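Local coordinates for putative branched-chain amino acid ABC transporter, periplasmic branched-chain amino acid-binding protein (Pseudomonas protegens Pf-5, PDB 4RU0) that probably serves as the periplasmic solute-binding component of an ABC transporter, capturing a branched-chain amino acid or a related small molecule for uptake, at residues I367-L372 and M381-L386; V338-T343 and W360-L365; G330-A335 and M375-L380; Y149-M154 and R389-G394. All coordinates share one frame; numbering follows the deposited sequence.

Contact 1: residues I367-L372 and M381-L386; sequences IDDARL and MQNLKL
Ile367 and Leu384 form one antiparallel hydrogen-bonded pair, an example of how little strand pairing can fix the path of a connection. The Ile367 N-H is the firm donor, with Ile367 N 2.7 Å from Leu384 O. The return bond is weak, 3.3 Å from Leu384 N to Ile367 O. Both side chains leave on the same face of this small sheet and run side by side, Ile367 CG1 resting 3.8 Å from Leu384 CB. Beyond that point Ile367 turns off toward Glu339 of helix 325-348, whereas Leu384 meets Val336 of the same helix. Asp368 occupies the N-cap position before helix 369-375, though its carboxylate makes no capping bond. On the exposed side the next residue, Asp369, crosses Asn383 at about a right angle, with the carboxylate and amide planes 65° apart. Leu372 points toward the second segment: its CD1 comes within 3.3 Å of Met381 O, and its CD2 approaches Met381 CB at 4.2 Å. With CG anti to the backbone N (chi1 175°), Met381 carries its selenium-bearing chain on to Val332 and Ala335. Gln382 faces away, its amide nitrogen bonded to Ala396 O. The arrangement is a two-stranded antiparallel ribbon with a short helix in its connection, packed on helix 325-348 in one lobe of a periplasmic binding protein fold.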
loop_
_atom_site.group_PDB
_atom_site.type_symbol
_atom_site.label_atom_id
_atom_site.label_comp_id
_atom_site.label_asym_id
_atom_site.label_seq_id
_atom_site.Cartn_x
_atom_site.Cartn_y
_atom_site.Cartn_z
ATOM N N ILE A 367 -1.028 2.069 -16.741
ATOM C CA ILE A 367 0.108 1.161 -16.747
ATOM C C ILE A 367 -0.286 -0.204 -17.298
ATOM O O ILE A 367 -1.060 -0.930 -16.673
ATOM C CB ILE A 367 0.680 0.986 -15.336
ATOM C CG1 ILE A 367 0.981 2.350 -14.703
ATOM C CG2 ILE A 367 1.917 0.117 -15.372
ATOM C CD1 ILE A 367 2.039 3.130 -15.425
ATOM N N ASP A 368 0.250 -0.537 -18.471
ATOM C CA ASP A 368 0.018 -1.829 -19.125
ATOM C C ASP A 368 1.032 -2.875 -18.694
ATOM O O ASP A 368 2.001 -2.569 -18.005
ATOM C CB ASP A 368 0.088 -1.687 -20.652
ATOM C CG ASP A 368 -1.149 -1.051 -21.239
ATOM O OD1 ASP A 368 -2.239 -1.224 -20.657
ATOM O OD2 ASP A 368 -1.030 -0.385 -22.287
ATOM N N ASP A 369 0.817 -4.111 -19.126
ATOM C CA ASP A 369 1.832 -5.145 -18.971
ATOM C C ASP A 369 3.034 -4.829 -19.857
ATOM O O ASP A 369 4.181 -5.083 -19.479
ATOM C CB ASP A 369 1.268 -6.520 -19.311
ATOM C CG ASP A 369 0.491 -7.125 -18.167
ATOM O OD1 ASP A 369 0.871 -6.886 -17.002
ATOM O OD2 ASP A 369 -0.498 -7.839 -18.436
ATOM N N ALA A 370 2.762 -4.274 -21.035
ATOM C CA ALA A 370 3.819 -3.832 -21.934
ATOM C C ALA A 370 4.675 -2.777 -21.249
ATOM O O ALA A 370 5.907 -2.829 -21.287
ATOM C CB ALA A 370 3.230 -3.285 -23.224
ATOM N N ARG A 371 4.001 -1.825 -20.611
ATOM C CA ARG A 371 4.668 -0.739 -19.914
ATOM C C ARG A 371 5.457 -1.259 -18.710
ATOM O O ARG A 371 6.572 -0.811 -18.448
ATOM C CB ARG A 371 3.637 0.303 -19.484
ATOM C CG ARG A 371 4.196 1.458 -18.689
ATOM C CD ARG A 371 5.256 2.204 -19.469
ATOM N NE ARG A 371 6.133 2.952 -18.577
ATOM C CZ ARG A 371 7.159 3.687 -18.984
ATOM N NH1 ARG A 371 7.440 3.779 -20.276
ATOM N NH2 ARG A 371 7.903 4.329 -18.096
ATOM N N LEU A 372 4.874 -2.213 -17.988
ATOM C CA LEU A 372 5.544 -2.832 -16.847
ATOM C C LEU A 372 6.818 -3.550 -17.281
ATOM O O LEU A 372 7.817 -3.554 -16.559
ATOM C CB LEU A 372 4.608 -3.819 -16.136
ATOM C CG LEU A 372 3.464 -3.262 -15.282
ATOM C CD1 LEU A 372 2.508 -4.379 -14.886
ATOM C CD2 LEU A 372 3.997 -2.551 -14.042
HETATM N N MSE A 381 4.842 -5.023 -9.646
HETATM C CA MSE A 381 3.726 -4.091 -9.559
HETATM C C MSE A 381 2.609 -4.495 -10.514
HETATM O O MSE A 381 2.870 -4.963 -11.620
HETATM C CB MSE A 381 4.198 -2.670 -9.866
HETATM C CG MSE A 381 3.089 -1.628 -9.918
HETATM SE SE MSE A 381 3.737 0.078 -10.620
HETATM C CE MSE A 381 5.312 0.230 -9.497
ATOM N N GLN A 382 1.366 -4.319 -10.081
ATOM C CA GLN A 382 0.215 -4.664 -10.909
ATOM C C GLN A 382 -0.071 -3.595 -11.960
ATOM O O GLN A 382 0.567 -2.542 -11.980
ATOM C CB GLN A 382 -1.019 -4.873 -10.030
ATOM C CG GLN A 382 -1.476 -3.624 -9.300
ATOM C CD GLN A 382 -2.473 -3.923 -8.198
ATOM O OE1 GLN A 382 -3.685 -3.907 -8.417
ATOM N NE2 GLN A 382 -1.964 -4.194 -7.001
ATOM N N ASN A 383 -1.031 -3.874 -12.836
ATOM C CA ASN A 383 -1.541 -2.867 -13.758
ATOM C C ASN A 383 -2.251 -1.749 -13.002
ATOM O O ASN A 383 -2.829 -1.973 -11.937
ATOM C CB ASN A 383 -2.501 -3.492 -14.779
ATOM C CG ASN A 383 -1.788 -4.362 -15.803
ATOM O OD1 ASN A 383 -0.652 -4.790 -15.594
ATOM N ND2 ASN A 383 -2.456 -4.624 -16.922
ATOM N N LEU A 384 -2.193 -0.542 -13.553
ATOM C CA LEU A 384 -2.876 0.609 -12.970
ATOM C C LEU A 384 -3.648 1.368 -14.031
ATOM O O LEU A 384 -3.086 1.783 -15.039
ATOM C CB LEU A 384 -1.882 1.554 -12.297
ATOM C CG LEU A 384 -1.338 1.170 -10.926
ATOM C CD1 LEU A 384 -0.258 2.154 -10.512
ATOM C CD2 LEU A 384 -2.471 1.152 -9.921
ATOM N N LYS A 385 -4.940 1.545 -13.807
ATOM C CA LYS A 385 -5.738 2.394 -14.673
ATOM C C LYS A 385 -6.640 3.266 -13.814
ATOM O O LYS A 385 -7.677 2.821 -13.330
ATOM C CB LYS A 385 -6.555 1.565 -15.664
ATOM C CG LYS A 385 -7.269 2.397 -16.721
ATOM C CD LYS A 385 -7.532 1.584 -17.982
ATOM C CE LYS A 385 -8.542 2.267 -18.886
ATOM N NZ LYS A 385 -9.891 2.327 -18.252
ATOM N N LEU A 386 -6.222 4.512 -13.620
ATOM C CA LEU A 386 -6.969 5.449 -12.790
ATOM C C LEU A 386 -7.883 6.333 -13.619
ATOM O O LEU A 386 -7.769 6.402 -14.843
ATOM C CB LEU A 386 -6.023 6.326 -11.972
ATOM C CG LEU A 386 -5.427 5.752 -10.688
ATOM C CD1 LEU A 386 -4.351 4.713 -10.991
ATOM C CD2 LEU A 386 -4.875 6.881 -9.824
#

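Contact 2: residues V338-T343 and W360-L365; sequences VEAIRT and WGLEHL
Ala340 and Gly361 bring two successive helices, 325-348 and 355-363, to 4.7 Å between their CA atoms, a worked case of glycine-mediated close helix packing in an alpha/beta lobe. The link at this point is a CA-H...O contact: Gly361 CA lies 3.5 Å from Ala340 O, an approach open to the carbonyl because Gly361 bears no side chain. No conventional hydrogen bond joins the two segments.

Apolar contacts flank this point. Ala340 CB sits 3.8 Å from Leu362 CD2, and Leu362 itself leads on to Val108 and Pro130. Leu365 comes in through a single methyl, which packs against Glu339 CB. The same Leu365 CD2 lies 3.5 Å from Thr343 OG1, and the Thr343 and Leu365 side chains cross at about a right angle. With OG1 beside the backbone N (chi1 -52°), Thr343 turns its CG2 toward the end of the second helix, 3.5 Å from His364 O.

Polar interactions stay within each segment or lead outward. His364 ND1 donates to Trp360 O over 2.8 Å, with the oxygen close to the imidazole plane, and this bond holds the imidazole across one face of the indole, with ND1 3.3 Å above the indole plane. Glu363 OE2 forms a salt bridge with Arg441. Trp360 presents its edge to the first helix, where CZ3 meets Thr343 O at 3.9 Å, near the plane of the indole.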
loop_
_atom_site.group_PDB
_atom_site.type_symbol
_atom_site.label_atom_id
_atom_site.label_comp_id
_atom_site.label_asym_id
_atom_site.label_seq_id
_atom_site.Cartn_x
_atom_site.Cartn_y
_atom_site.Cartn_z
ATOM N N VAL A 338 6.569 8.665 -10.434
ATOM C CA VAL A 338 7.349 8.863 -11.657
ATOM C C VAL A 338 6.497 8.688 -12.916
ATOM O O VAL A 338 6.568 9.505 -13.833
ATOM C CB VAL A 338 8.553 7.897 -11.714
ATOM C CG1 VAL A 338 9.154 7.865 -13.108
ATOM C CG2 VAL A 338 9.602 8.300 -10.693
ATOM N N GLU A 339 5.685 7.637 -12.952
ATOM C CA GLU A 339 4.800 7.406 -14.090
ATOM C C GLU A 339 3.703 8.463 -14.180
ATOM O O GLU A 339 3.282 8.842 -15.275
ATOM C CB GLU A 339 4.176 6.011 -14.013
ATOM C CG GLU A 339 5.168 4.888 -14.253
ATOM C CD GLU A 339 5.857 4.994 -15.606
ATOM O OE1 GLU A 339 7.107 4.986 -15.630
ATOM O OE2 GLU A 339 5.154 5.084 -16.639
ATOM N N ALA A 340 3.235 8.929 -13.024
ATOM C CA ALA A 340 2.233 9.985 -12.977
ATOM C C ALA A 340 2.791 11.259 -13.594
ATOM O O ALA A 340 2.133 11.913 -14.404
ATOM C CB ALA A 340 1.783 10.239 -11.544
ATOM N N ILE A 341 4.013 11.598 -13.199
ATOM C CA ILE A 341 4.713 12.748 -13.746
ATOM C C ILE A 341 4.908 12.583 -15.248
ATOM O O ILE A 341 4.571 13.476 -16.030
ATOM C CB ILE A 341 6.078 12.947 -13.063
ATOM C CG1 ILE A 341 5.879 13.368 -11.606
ATOM C CG2 ILE A 341 6.908 13.977 -13.820
ATOM C CD1 ILE A 341 7.133 13.295 -10.774
ATOM N N ARG A 342 5.436 11.425 -15.638
ATOM C CA ARG A 342 5.652 11.092 -17.040
ATOM C C ARG A 342 4.362 11.217 -17.842
ATOM O O ARG A 342 4.355 11.780 -18.934
ATOM C CB ARG A 342 6.220 9.675 -17.164
ATOM C CG ARG A 342 6.341 9.165 -18.593
ATOM C CD ARG A 342 7.099 7.844 -18.658
ATOM N NE ARG A 342 8.503 7.994 -18.282
ATOM C CZ ARG A 342 9.043 7.489 -17.178
ATOM N NH1 ARG A 342 8.298 6.794 -16.336
ATOM N NH2 ARG A 342 10.327 7.674 -16.916
ATOM N N THR A 343 3.270 10.706 -17.287
ATOM C CA THR A 343 1.972 10.756 -17.951
ATOM C C THR A 343 1.534 12.194 -18.218
ATOM O O THR A 343 0.994 12.501 -19.280
ATOM C CB THR A 343 0.885 10.045 -17.112
ATOM O OG1 THR A 343 1.333 8.733 -16.755
ATOM C CG2 THR A 343 -0.422 9.940 -17.886
ATOM N N TRP A 360 -3.649 15.604 -12.639
ATOM C CA TRP A 360 -4.113 15.196 -13.961
ATOM C C TRP A 360 -3.393 13.932 -14.415
ATOM O O TRP A 360 -3.995 13.048 -15.022
ATOM C CB TRP A 360 -3.903 16.315 -14.990
ATOM C CG TRP A 360 -4.547 16.019 -16.315
ATOM C CD1 TRP A 360 -5.784 16.417 -16.729
ATOM C CD2 TRP A 360 -3.997 15.237 -17.385
ATOM N NE1 TRP A 360 -6.035 15.941 -17.994
ATOM C CE2 TRP A 360 -4.954 15.214 -18.419
ATOM C CE3 TRP A 360 -2.785 14.560 -17.573
ATOM C CZ2 TRP A 360 -4.742 14.538 -19.622
ATOM C CZ3 TRP A 360 -2.577 13.886 -18.768
ATOM C CH2 TRP A 360 -3.551 13.885 -19.777
ATOM N N GLY A 361 -2.100 13.861 -14.119
ATOM C CA GLY A 361 -1.293 12.712 -14.484
ATOM C C GLY A 361 -1.771 11.465 -13.770
ATOM O O GLY A 361 -1.982 10.422 -14.394
ATOM N N LEU A 362 -1.949 11.579 -12.456
ATOM C CA LEU A 362 -2.466 10.484 -11.647
ATOM C C LEU A 362 -3.785 9.958 -12.192
ATOM O O LEU A 362 -3.953 8.752 -12.343
ATOM C CB LEU A 362 -2.642 10.927 -10.195
ATOM C CG LEU A 362 -1.359 11.007 -9.370
ATOM C CD1 LEU A 362 -1.577 11.856 -8.143
ATOM C CD2 LEU A 362 -0.904 9.611 -8.979
ATOM N N GLU A 363 -4.708 10.864 -12.510
ATOM C CA GLU A 363 -6.040 10.467 -12.964
ATOM C C GLU A 363 -6.021 9.883 -14.378
ATOM O O GLU A 363 -7.015 9.319 -14.841
ATOM C CB GLU A 363 -7.006 11.655 -12.893
ATOM C CG GLU A 363 -7.260 12.142 -11.467
ATOM C CD GLU A 363 -8.454 13.072 -11.341
ATOM O OE1 GLU A 363 -8.709 13.858 -12.273
ATOM O OE2 GLU A 363 -9.141 13.016 -10.295
ATOM N N HIS A 364 -4.890 10.003 -15.063
ATOM C CA HIS A 364 -4.777 9.442 -16.403
ATOM C C HIS A 364 -3.726 8.342 -16.472
ATOM O O HIS A 364 -3.291 7.959 -17.553
ATOM C CB HIS A 364 -4.465 10.542 -17.417
ATOM C CG HIS A 364 -5.636 11.421 -17.719
ATOM N ND1 HIS A 364 -6.041 12.434 -16.877
ATOM C CD2 HIS A 364 -6.509 11.421 -18.754
ATOM C CE1 HIS A 364 -7.106 13.027 -17.386
ATOM N NE2 HIS A 364 -7.410 12.431 -18.526
ATOM N N LEU A 365 -3.328 7.832 -15.312
ATOM C CA LEU A 365 -2.400 6.715 -15.262
ATOM C C LEU A 365 -2.971 5.515 -15.999
ATOM O O LEU A 365 -4.119 5.131 -15.787
ATOM C CB LEU A 365 -2.082 6.331 -13.820
ATOM C CG LEU A 365 -0.797 6.898 -13.226
ATOM C CD1 LEU A 365 -0.570 6.327 -11.833
ATOM C CD2 LEU A 365 0.379 6.594 -14.131
#

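Contact 3: residues G330-A335 and M375-L380; sequences GLVNAA and MGYLGL
The carbonyl oxygen of Leu331 has two neighbours: it accepts the helical bond from Ala335 N at 3.1 Å, and Tyr377 OH stands 3.2 Å from the same Leu331 O. Tyr377 is the last residue of the Schellman motif that ends helix 369-375: Gly376, with positive phi, is C-prime, and Tyr377 N reaches back to Leu372 O. The case illustrates how a helix terminus can aim the next side chain at a neighbouring helix, here 325-348. CG of Tyr377 is anti to its carbonyl carbon (chi1 -82°), which carries the ring to that helix, among Leu331, Val332 and Ala335. Ala335 CB makes an off-centre CH-pi contact, 4.3 Å from the centroid of the Tyr377 ring and 28° off its normal. Val332 CG2 lies instead at the ring edge, 4.3 Å from Tyr377 CE1. Leu331 CB packs near the hydroxyl end, and beyond the contact the tyrosine also touches Ile300 of helix 299-309. Leu380 supplies the second apolar point of the loop, its CD2 meeting Leu331 CD1. The Val332 and Leu380 side chains run antiparallel past one another, with Val332 CG2 4.0 Å from Leu380 CG.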
loop_
_atom_site.group_PDB
_atom_site.type_symbol
_atom_site.label_atom_id
_atom_site.label_comp_id
_atom_site.label_asym_id
_atom_site.label_seq_id
_atom_site.Cartn_x
_atom_site.Cartn_y
_atom_site.Cartn_z
ATOM N N GLY A 330 9.142 0.822 -1.400
ATOM C CA GLY A 330 9.806 2.051 -1.783
ATOM C C GLY A 330 9.917 2.161 -3.293
ATOM O O GLY A 330 9.678 3.225 -3.869
ATOM N N LEU A 331 10.270 1.052 -3.934
ATOM C CA LEU A 331 10.390 1.007 -5.387
ATOM C C LEU A 331 9.056 1.277 -6.077
ATOM O O LEU A 331 8.992 2.012 -7.057
ATOM C CB LEU A 331 10.941 -0.350 -5.833
ATOM C CG LEU A 331 12.366 -0.687 -5.392
ATOM C CD1 LEU A 331 12.740 -2.092 -5.822
ATOM C CD2 LEU A 331 13.354 0.325 -5.961
ATOM N N VAL A 332 7.994 0.678 -5.554
ATOM C CA VAL A 332 6.680 0.803 -6.169
ATOM C C VAL A 332 6.075 2.176 -5.862
ATOM O O VAL A 332 5.424 2.787 -6.713
ATOM C CB VAL A 332 5.741 -0.333 -5.702
ATOM C CG1 VAL A 332 4.288 -0.018 -6.023
ATOM C CG2 VAL A 332 6.162 -1.641 -6.354
ATOM N N ASN A 333 6.316 2.661 -4.649
ATOM C CA ASN A 333 5.881 3.995 -4.247
ATOM C C ASN A 333 6.476 5.071 -5.155
ATOM O O ASN A 333 5.780 5.988 -5.589
ATOM C CB ASN A 333 6.273 4.265 -2.791
ATOM C CG ASN A 333 5.322 5.212 -2.094
ATOM O OD1 ASN A 333 4.129 5.248 -2.400
ATOM N ND2 ASN A 333 5.847 5.992 -1.153
ATOM N N ALA A 334 7.766 4.940 -5.450
ATOM C CA ALA A 334 8.478 5.915 -6.263
ATOM C C ALA A 334 8.079 5.830 -7.733
ATOM O O ALA A 334 7.998 6.847 -8.420
ATOM C CB ALA A 334 9.979 5.728 -6.115
ATOM N N ALA A 335 7.830 4.617 -8.211
ATOM C CA ALA A 335 7.514 4.404 -9.617
ATOM C C ALA A 335 6.156 4.998 -9.987
ATOM O O ALA A 335 5.975 5.526 -11.090
ATOM C CB ALA A 335 7.546 2.924 -9.945
HETATM N N MSE A 375 9.759 -0.841 -17.791
HETATM C CA MSE A 375 10.430 -0.377 -16.583
HETATM C C MSE A 375 10.848 -1.540 -15.701
HETATM O O MSE A 375 11.513 -1.348 -14.685
HETATM C CB MSE A 375 9.546 0.597 -15.800
HETATM C CG MSE A 375 8.060 0.312 -15.856
HETATM SE SE MSE A 375 7.052 1.545 -14.716
HETATM C CE MSE A 375 5.264 1.188 -15.378
ATOM N N GLY A 376 10.462 -2.749 -16.100
ATOM C CA GLY A 376 10.893 -3.954 -15.417
ATOM C C GLY A 376 10.164 -4.227 -14.117
ATOM O O GLY A 376 10.747 -4.774 -13.179
ATOM N N TYR A 377 8.888 -3.860 -14.062
ATOM C CA TYR A 377 8.080 -4.078 -12.865
ATOM C C TYR A 377 7.014 -5.151 -13.070
ATOM O O TYR A 377 5.976 -5.127 -12.408
ATOM C CB TYR A 377 7.405 -2.774 -12.430
ATOM C CG TYR A 377 8.285 -1.842 -11.627
ATOM C CD1 TYR A 377 8.189 -1.788 -10.240
ATOM C CD2 TYR A 377 9.203 -1.010 -12.255
ATOM C CE1 TYR A 377 8.986 -0.933 -9.501
ATOM C CE2 TYR A 377 10.005 -0.156 -11.526
ATOM C CZ TYR A 377 9.894 -0.121 -10.150
ATOM O OH TYR A 377 10.691 0.730 -9.421
ATOM N N LEU A 378 7.272 -6.092 -13.973
ATOM C CA LEU A 378 6.252 -7.064 -14.369
ATOM C C LEU A 378 5.726 -7.908 -13.205
ATOM O O LEU A 378 4.514 -7.983 -12.984
ATOM C CB LEU A 378 6.789 -7.977 -15.467
ATOM C CG LEU A 378 5.703 -8.783 -16.179
ATOM C CD1 LEU A 378 4.597 -7.862 -16.679
ATOM C CD2 LEU A 378 6.292 -9.589 -17.323
ATOM N N GLY A 379 6.622 -8.532 -12.449
ATOM C CA GLY A 379 6.182 -9.325 -11.311
ATOM C C GLY A 379 6.010 -8.537 -10.020
ATOM O O GLY A 379 5.459 -9.048 -9.038
ATOM N N LEU A 380 6.475 -7.289 -10.022
ATOM C CA LEU A 380 6.572 -6.500 -8.799
ATOM C C LEU A 380 5.358 -5.600 -8.568
ATOM O O LEU A 380 4.899 -5.435 -7.437
ATOM C CB LEU A 380 7.849 -5.657 -8.832
ATOM C CG LEU A 380 8.232 -4.888 -7.570
ATOM C CD1 LEU A 380 8.193 -5.793 -6.348
ATOM C CD2 LEU A 380 9.615 -4.281 -7.741
#

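Contact 4: residues Y149-M154 and R389-G394; sequences YNFPVM and RDHEGG
Phe151 lays its ring over the imidazole of His391 in a face-to-face stack, the ring centroids 3.7 Å apart and the planes only 11° from parallel. The stacking is one of several restraints on one buried histidine, which makes it a good example of a side chain held at both nitrogens and across one ring face. His391 ND1 donates to Asn150 O at 2.9 Å in a nearly straight bond (168°), with the oxygen in the imidazole plane but the donor above the carbonyl plane. The other nitrogen, NE2, is bonded to Glu363 OE2, and this carboxylate, itself shared with Arg441, might favour a positively charged ring.

Farther along, the two chains keep touching. Pro152, the centre of an inverse gamma turn, places its CD 3.8 Å from His391 O. Met154 N donates to Glu392 O at 2.9 Å. Glu392, extended beyond CG, passes Met154 O with its CG at 3.7 Å and ends on Thr156 N and Ser159 OG. Within the second segment, Asp390 OD1 takes Glu392 N at 3.0 Å, an Asx turn, and also Gly393 N at 3.1 Å, which extends it to an Asx motif; both donors come from the same face of the carboxylate. This shapes the bend that presents His391.

The two touching stretches run in nearly the same direction, 7° apart, one leading to helix 157-172 and the other to strand 396-402 of the seven-stranded sheet. Such neighbouring passages are consistent with the interlobe hinge of type I periplasmic binding proteins.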
loop_
_atom_site.group_PDB
_atom_site.type_symbol
_atom_site.label_atom_id
_atom_site.label_comp_id
_atom_site.label_asym_id
_atom_site.label_seq_id
_atom_site.Cartn_x
_atom_site.Cartn_y
_atom_site.Cartn_z
ATOM N N TYR A 149 -7.800 15.610 -4.589
ATOM C CA TYR A 149 -6.359 15.557 -4.362
ATOM C C TYR A 149 -5.926 14.511 -3.330
ATOM O O TYR A 149 -4.866 14.624 -2.721
ATOM C CB TYR A 149 -5.859 16.948 -3.963
ATOM C CG TYR A 149 -5.944 17.911 -5.123
ATOM C CD1 TYR A 149 -7.075 18.693 -5.322
ATOM C CD2 TYR A 149 -4.914 17.996 -6.053
ATOM C CE1 TYR A 149 -7.165 19.554 -6.399
ATOM C CE2 TYR A 149 -4.995 18.855 -7.132
ATOM C CZ TYR A 149 -6.120 19.628 -7.303
ATOM O OH TYR A 149 -6.201 20.483 -8.376
ATOM N N ASN A 150 -6.746 13.481 -3.157
ATOM C CA ASN A 150 -6.406 12.365 -2.281
ATOM C C ASN A 150 -6.434 11.047 -3.061
ATOM O O ASN A 150 -7.462 10.685 -3.634
ATOM C CB ASN A 150 -7.369 12.309 -1.094
ATOM C CG ASN A 150 -6.828 11.492 0.062
ATOM O OD1 ASN A 150 -6.266 10.412 -0.130
ATOM N ND2 ASN A 150 -6.990 12.009 1.275
ATOM N N PHE A 151 -5.307 10.337 -3.084
ATOM C CA PHE A 151 -5.170 9.132 -3.903
ATOM C C PHE A 151 -4.723 7.894 -3.116
ATOM O O PHE A 151 -3.523 7.664 -2.944
ATOM C CB PHE A 151 -4.172 9.377 -5.045
ATOM C CG PHE A 151 -4.652 10.354 -6.085
ATOM C CD1 PHE A 151 -5.184 9.902 -7.285
ATOM C CD2 PHE A 151 -4.559 11.723 -5.869
ATOM C CE1 PHE A 151 -5.618 10.797 -8.252
ATOM C CE2 PHE A 151 -4.996 12.623 -6.831
ATOM C CZ PHE A 151 -5.523 12.161 -8.024
ATOM N N PRO A 152 -5.659 7.067 -2.687
ATOM C CA PRO A 152 -5.288 5.815 -2.033
ATOM C C PRO A 152 -4.988 4.760 -3.096
ATOM O O PRO A 152 -5.778 3.888 -3.372
ATOM C CB PRO A 152 -6.543 5.461 -1.270
ATOM C CG PRO A 152 -7.622 5.966 -2.119
ATOM C CD PRO A 152 -7.112 7.183 -2.820
ATOM N N VAL A 153 -3.825 4.892 -3.705
ATOM C CA VAL A 153 -3.454 4.148 -4.895
ATOM C C VAL A 153 -3.184 2.656 -4.752
ATOM O O VAL A 153 -2.598 2.202 -3.785
ATOM C CB VAL A 153 -2.260 4.788 -5.619
ATOM C CG1 VAL A 153 -2.298 4.422 -7.083
ATOM C CG2 VAL A 153 -2.306 6.287 -5.489
HETATM N N MSE A 154 -3.599 1.938 -5.784
HETATM C CA MSE A 154 -3.366 0.521 -5.960
HETATM C C MSE A 154 -4.227 -0.412 -5.156
HETATM O O MSE A 154 -4.856 -1.297 -5.745
HETATM C CB MSE A 154 -1.913 0.254 -5.639
HETATM C CG MSE A 154 -1.322 -0.655 -6.690
HETATM SE SE MSE A 154 0.603 -0.626 -6.438
HETATM C CE MSE A 154 0.941 0.662 -7.868
ATOM N N ARG A 389 -12.990 9.199 -11.461
ATOM C CA ARG A 389 -13.946 8.414 -10.696
ATOM C C ARG A 389 -13.250 7.376 -9.807
ATOM O O ARG A 389 -13.827 6.890 -8.831
ATOM C CB ARG A 389 -14.917 7.724 -11.660
ATOM C CG ARG A 389 -16.210 7.238 -11.051
ATOM C CD ARG A 389 -16.916 6.297 -12.015
ATOM N NE ARG A 389 -16.143 5.076 -12.228
ATOM C CZ ARG A 389 -16.401 3.919 -11.626
ATOM N NH1 ARG A 389 -15.643 2.855 -11.868
ATOM N NH2 ARG A 389 -17.422 3.828 -10.786
ATOM N N ASP A 390 -12.005 7.043 -10.145
ATOM C CA ASP A 390 -11.296 5.950 -9.479
ATOM C C ASP A 390 -9.845 6.285 -9.156
ATOM O O ASP A 390 -8.958 6.128 -9.991
ATOM C CB ASP A 390 -11.349 4.689 -10.346
ATOM C CG ASP A 390 -10.538 3.541 -9.765
ATOM O OD1 ASP A 390 -10.360 3.491 -8.529
ATOM O OD2 ASP A 390 -10.074 2.685 -10.548
ATOM N N HIS A 391 -9.603 6.711 -7.923
ATOM C CA HIS A 391 -8.260 7.072 -7.489
ATOM C C HIS A 391 -7.481 5.876 -6.928
ATOM O O HIS A 391 -6.381 6.035 -6.394
ATOM C CB HIS A 391 -8.333 8.195 -6.451
ATOM C CG HIS A 391 -8.581 9.549 -7.047
ATOM N ND1 HIS A 391 -8.481 10.711 -6.315
ATOM C CD2 HIS A 391 -8.914 9.921 -8.304
ATOM C CE1 HIS A 391 -8.743 11.748 -7.098
ATOM N NE2 HIS A 391 -9.012 11.289 -8.311
ATOM N N GLU A 392 -8.049 4.681 -7.059
ATOM C CA GLU A 392 -7.354 3.464 -6.655
ATOM C C GLU A 392 -6.637 2.866 -7.855
ATOM O O GLU A 392 -5.417 2.717 -7.853
ATOM C CB GLU A 392 -8.320 2.439 -6.052
ATOM C CG GLU A 392 -7.611 1.208 -5.507
ATOM C CD GLU A 392 -8.566 0.123 -5.026
ATOM O OE1 GLU A 392 -9.769 0.181 -5.358
ATOM O OE2 GLU A 392 -8.104 -0.795 -4.314
ATOM N N GLY A 393 -7.414 2.516 -8.875
ATOM C CA GLY A 393 -6.869 2.106 -10.158
ATOM C C GLY A 393 -6.208 0.743 -10.224
ATOM O O GLY A 393 -5.674 0.374 -11.270
ATOM N N GLY A 394 -6.239 -0.007 -9.125
ATOM C CA GLY A 394 -5.608 -1.319 -9.086
ATOM C C GLY A 394 -6.496 -2.401 -8.498
ATOM O O GLY A 394 -7.251 -3.056 -9.213
#

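In the fold
From the N terminus, the chain first supplies 149-154, whose partner 389-394 comes so late that contact 4 spans the other three. Helix 325-348 then provides the first halves of contacts 3 and 2 in turn. Contact 2 closes first, at 360-365, and lies wholly within the span of contact 3. Contact 1 opens after that closure and crosses contact 3, because 375-380 falls between its two segments. Contacts 2 and 3 join helix 325-348 to helix 355-363 and to the loop after helix 369-375; contact 1 closes the small ribbon, and contact 4 ties strand 150-151 to the loop before strand 396-402. Ile367 packing on Glu339 links contacts 1 and 2, while Lys385 N to Gly393 O probably ties the ribbon to contact 4.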